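Local coordinates for protein transketolase (Campylobacter jejuni, PDB 3M6L) that belongs to the transketolase family of dimeric enzymes and binds thiamine diphosphate between its two subunits, at residues I419-L424 / I459-T464. Sequence-based numbering, arbitrary orientation.
Sequences IFSEYL and IEQLST. With TPP (thiamine diphosphate), chain C.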
loop_
_atom_site.group_PDB
_atom_site.type_symbol
_atom_site.label_atom_id
_atom_site.label_comp_id
_atom_site.label_asym_id
_atom_site.label_seq_id
_atom_site.Cartn_x
_atom_site.Cartn_y
_atom_site.Cartn_z
ATOM N N ILE A 419 8.653 7.055 -3.276
ATOM C CA ILE A 419 8.661 5.556 -3.271
ATOM C C ILE A 419 7.678 5.058 -2.250
ATOM O O ILE A 419 6.972 4.057 -2.414
ATOM C CB ILE A 419 10.109 4.974 -3.058
ATOM C CG1 ILE A 419 10.075 3.430 -3.202
ATOM C CG2 ILE A 419 10.580 5.355 -1.719
ATOM C CD1 ILE A 419 9.463 2.931 -4.500
ATOM N N PHE A 420 7.545 5.765 -1.140
ATOM C CA PHE A 420 6.627 5.288 -0.073
ATOM C C PHE A 420 5.183 5.780 -0.203
ATOM O O PHE A 420 4.312 5.505 0.629
ATOM C CB PHE A 420 7.259 5.523 1.322
ATOM C CG PHE A 420 8.682 4.944 1.475
ATOM C CD1 PHE A 420 8.973 3.679 1.084
ATOM C CD2 PHE A 420 9.706 5.717 1.928
ATOM C CE1 PHE A 420 10.272 3.137 1.199
ATOM C CE2 PHE A 420 10.972 5.198 2.049
ATOM C CZ PHE A 420 11.250 3.956 1.622
ATOM N N SER A 421 4.886 6.414 -1.326
ATOM C CA SER A 421 3.526 6.627 -1.756
ATOM C C SER A 421 2.810 5.277 -1.814
ATOM O O SER A 421 1.582 5.223 -1.589
ATOM C CB SER A 421 3.371 7.398 -3.030
ATOM O OG SER A 421 3.820 6.617 -4.120
ATOM N N GLU A 422 3.544 4.213 -2.138
ATOM C CA GLU A 422 2.953 2.881 -2.235
ATOM C C GLU A 422 2.335 2.471 -0.915
ATOM O O GLU A 422 1.418 1.638 -0.980
ATOM C CB GLU A 422 3.939 1.867 -2.785
ATOM C CG GLU A 422 4.360 2.269 -4.203
ATOM C CD GLU A 422 4.939 1.169 -4.978
ATOM O OE1 GLU A 422 5.625 0.261 -4.398
ATOM O OE2 GLU A 422 4.772 1.220 -6.231
ATOM N N TYR A 423 2.851 2.891 0.232
ATOM C CA TYR A 423 2.309 2.556 1.538
ATOM C C TYR A 423 0.948 3.264 1.790
ATOM O O TYR A 423 0.186 2.717 2.581
ATOM C CB TYR A 423 3.267 2.879 2.643
ATOM C CG TYR A 423 4.349 1.914 2.950
ATOM C CD1 TYR A 423 5.387 1.624 2.053
ATOM C CD2 TYR A 423 4.404 1.214 4.182
ATOM C CE1 TYR A 423 6.421 0.800 2.322
ATOM C CE2 TYR A 423 5.450 0.372 4.475
ATOM C CZ TYR A 423 6.430 0.084 3.550
ATOM O OH TYR A 423 7.474 -0.721 3.911
ATOM N N LEU A 424 0.634 4.323 1.065
ATOM C CA LEU A 424 -0.605 5.070 1.300
ATOM C C LEU A 424 -1.567 5.109 0.148
ATOM O O LEU A 424 -2.648 5.701 0.218
ATOM C CB LEU A 424 -0.304 6.515 1.792
ATOM C CG LEU A 424 0.605 7.351 0.919
ATOM C CD1 LEU A 424 -0.032 7.757 -0.424
ATOM C CD2 LEU A 424 0.975 8.658 1.671
ATOM N N ILE A 459 10.358 4.253 -9.805
ATOM C CA ILE A 459 10.370 3.838 -11.202
ATOM C C ILE A 459 8.957 3.838 -11.761
ATOM O O ILE A 459 8.725 4.424 -12.785
ATOM C CB ILE A 459 11.002 2.386 -11.411
ATOM C CG1 ILE A 459 12.416 2.309 -10.859
ATOM C CG2 ILE A 459 11.018 2.053 -12.926
ATOM C CD1 ILE A 459 13.488 3.166 -11.631
ATOM N N GLU A 460 8.052 3.046 -11.150
ATOM C CA GLU A 460 6.689 2.918 -11.623
ATOM C C GLU A 460 5.608 3.789 -10.989
ATOM O O GLU A 460 4.403 3.734 -11.360
ATOM C CB GLU A 460 6.301 1.410 -11.472
ATOM C CG GLU A 460 6.102 0.943 -9.991
ATOM C CD GLU A 460 7.360 0.556 -9.243
ATOM O OE1 GLU A 460 8.488 1.067 -9.476
ATOM O OE2 GLU A 460 7.266 -0.346 -8.353
ATOM N N GLN A 461 5.963 4.570 -9.975
ATOM C CA GLN A 461 5.016 5.332 -9.231
ATOM C C GLN A 461 4.326 6.450 -10.051
ATOM O O GLN A 461 3.152 6.670 -9.898
ATOM C CB GLN A 461 5.571 5.901 -7.894
ATOM C CG GLN A 461 5.895 4.738 -6.877
ATOM C CD GLN A 461 7.112 3.849 -7.288
ATOM O OE1 GLN A 461 8.027 4.279 -7.979
ATOM N NE2 GLN A 461 7.051 2.554 -6.909
ATOM N N LEU A 462 5.043 7.091 -10.967
ATOM C CA LEU A 462 4.460 8.122 -11.823
ATOM C C LEU A 462 3.341 7.522 -12.647
ATOM O O LEU A 462 2.222 8.084 -12.751
ATOM C CB LEU A 462 5.550 8.730 -12.724
ATOM C CG LEU A 462 5.375 10.149 -13.243
ATOM C CD1 LEU A 462 4.848 11.272 -12.259
ATOM C CD2 LEU A 462 6.732 10.536 -13.851
ATOM N N SER A 463 3.557 6.294 -13.217
ATOM C CA SER A 463 2.495 5.574 -13.924
ATOM C C SER A 463 1.264 5.305 -13.067
ATOM O O SER A 463 0.148 5.473 -13.558
ATOM C CB SER A 463 2.925 4.256 -14.603
ATOM O OG SER A 463 4.023 4.474 -15.507
ATOM N N THR A 464 1.491 4.862 -11.825
ATOM C CA THR A 464 0.371 4.579 -10.959
ATOM C C THR A 464 -0.532 5.820 -10.724
ATOM O O THR A 464 -1.754 5.773 -10.844
ATOM C CB THR A 464 0.822 4.076 -9.598
ATOM O OG1 THR A 464 1.545 2.856 -9.747
ATOM C CG2 THR A 464 -0.337 3.976 -8.580
HETATM N "N1'" TPP C . 8.874 4.966 5.293
HETATM C "C2'" TPP C . 9.269 3.725 5.018
HETATM C CM2 TPP C . 8.182 2.699 4.762
HETATM N "N3'" TPP C . 10.537 3.271 4.915
HETATM C "C4'" TPP C . 11.544 4.142 5.032
HETATM N "N4'" TPP C . 12.763 3.680 4.871
HETATM C "C5'" TPP C . 11.210 5.563 5.389
HETATM C "C6'" TPP C . 9.861 5.901 5.491
HETATM C "C7'" TPP C . 12.345 6.630 5.627
HETATM N N3 TPP C . 13.070 6.329 6.968
HETATM C C2 TPP C . 14.239 5.623 7.226
HETATM S S1 TPP C . 14.729 5.300 8.898
HETATM C C5 TPP C . 13.351 6.283 9.361
HETATM C C4 TPP C . 12.580 6.699 8.178
HETATM C CM4 TPP C . 11.323 7.445 8.397
HETATM C C6 TPP C . 12.951 6.627 10.776
HETATM C C7 TPP C . 14.009 6.552 11.865
HETATM O O7 TPP C . 13.830 5.230 12.179
HETATM P PA TPP C . 14.421 4.351 13.287
HETATM O O1A TPP C . 13.807 3.054 12.986
HETATM O O2A TPP C . 14.016 5.001 14.590
HETATM O O3A TPP C . 15.963 4.461 13.041
HETATM P PB TPP C . 17.255 5.036 13.813
HETATM O O1B TPP C . 18.332 4.094 13.456
HETATM O O2B TPP C . 16.968 5.201 15.278
HETATM O O3B TPP C . 17.487 6.434 13.344
HETATM O O HOH W 1 2.608 2.335 -7.267
#
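Gln461 reaches across to Glu422, where its NE2 donates to Glu422 OE2 over 2.7 Å, a short but bent and therefore weak bond (147° at the hydrogen). Amide and carboxylate are turned 63° against each other, the two side chains crossing nearly at right angles. A bend at chi2 turns the amide of Gln461 back along its own segment, and OE1 takes the backbone N-H of Ile459 at 3.0 Å in the carbonyl plane; one amide thus ties the start of helix 461-467 to Glu422, and this second bond fixes which way the amide is flipped. Glu422 OE2 also accepts, at 2.6 Å, from a water that is also hydrogen-bonded to Thr464 OG1.

The carboxylates of Glu422 and Glu460 approach to 3.6 Å between their OE2 atoms, planes almost perpendicular. Lys425 of the second subunit forms salt bridges to both and Arg429 of that subunit another to Glu460; these cations probably offset whatever repulsion two ionised carboxylates would feel.

Van der Waals contact is slight: the Ile419 CD1 methyl rests 3.4 Å from the amide nitrogen Gln461 NE2, carried there by CG1 standing anti to the backbone N (chi1 -174°).

On the cofactor side, the Phe420 ring lies against the aminopyrimidine of thiamine diphosphate, CE2 3.2 Å from C4', while Ile419 CG2 sits over the other face of the Phe420 ring. Tyr423 presents a ring face to the methyl CM2. The buried contact joins helices 421-434 and 461-467 of the pyrimidine-binding domain at the dimer interface. His259 and Asn185 of the second subunit bond the same cofactor, marking the intersubunit site characteristic of transketolases.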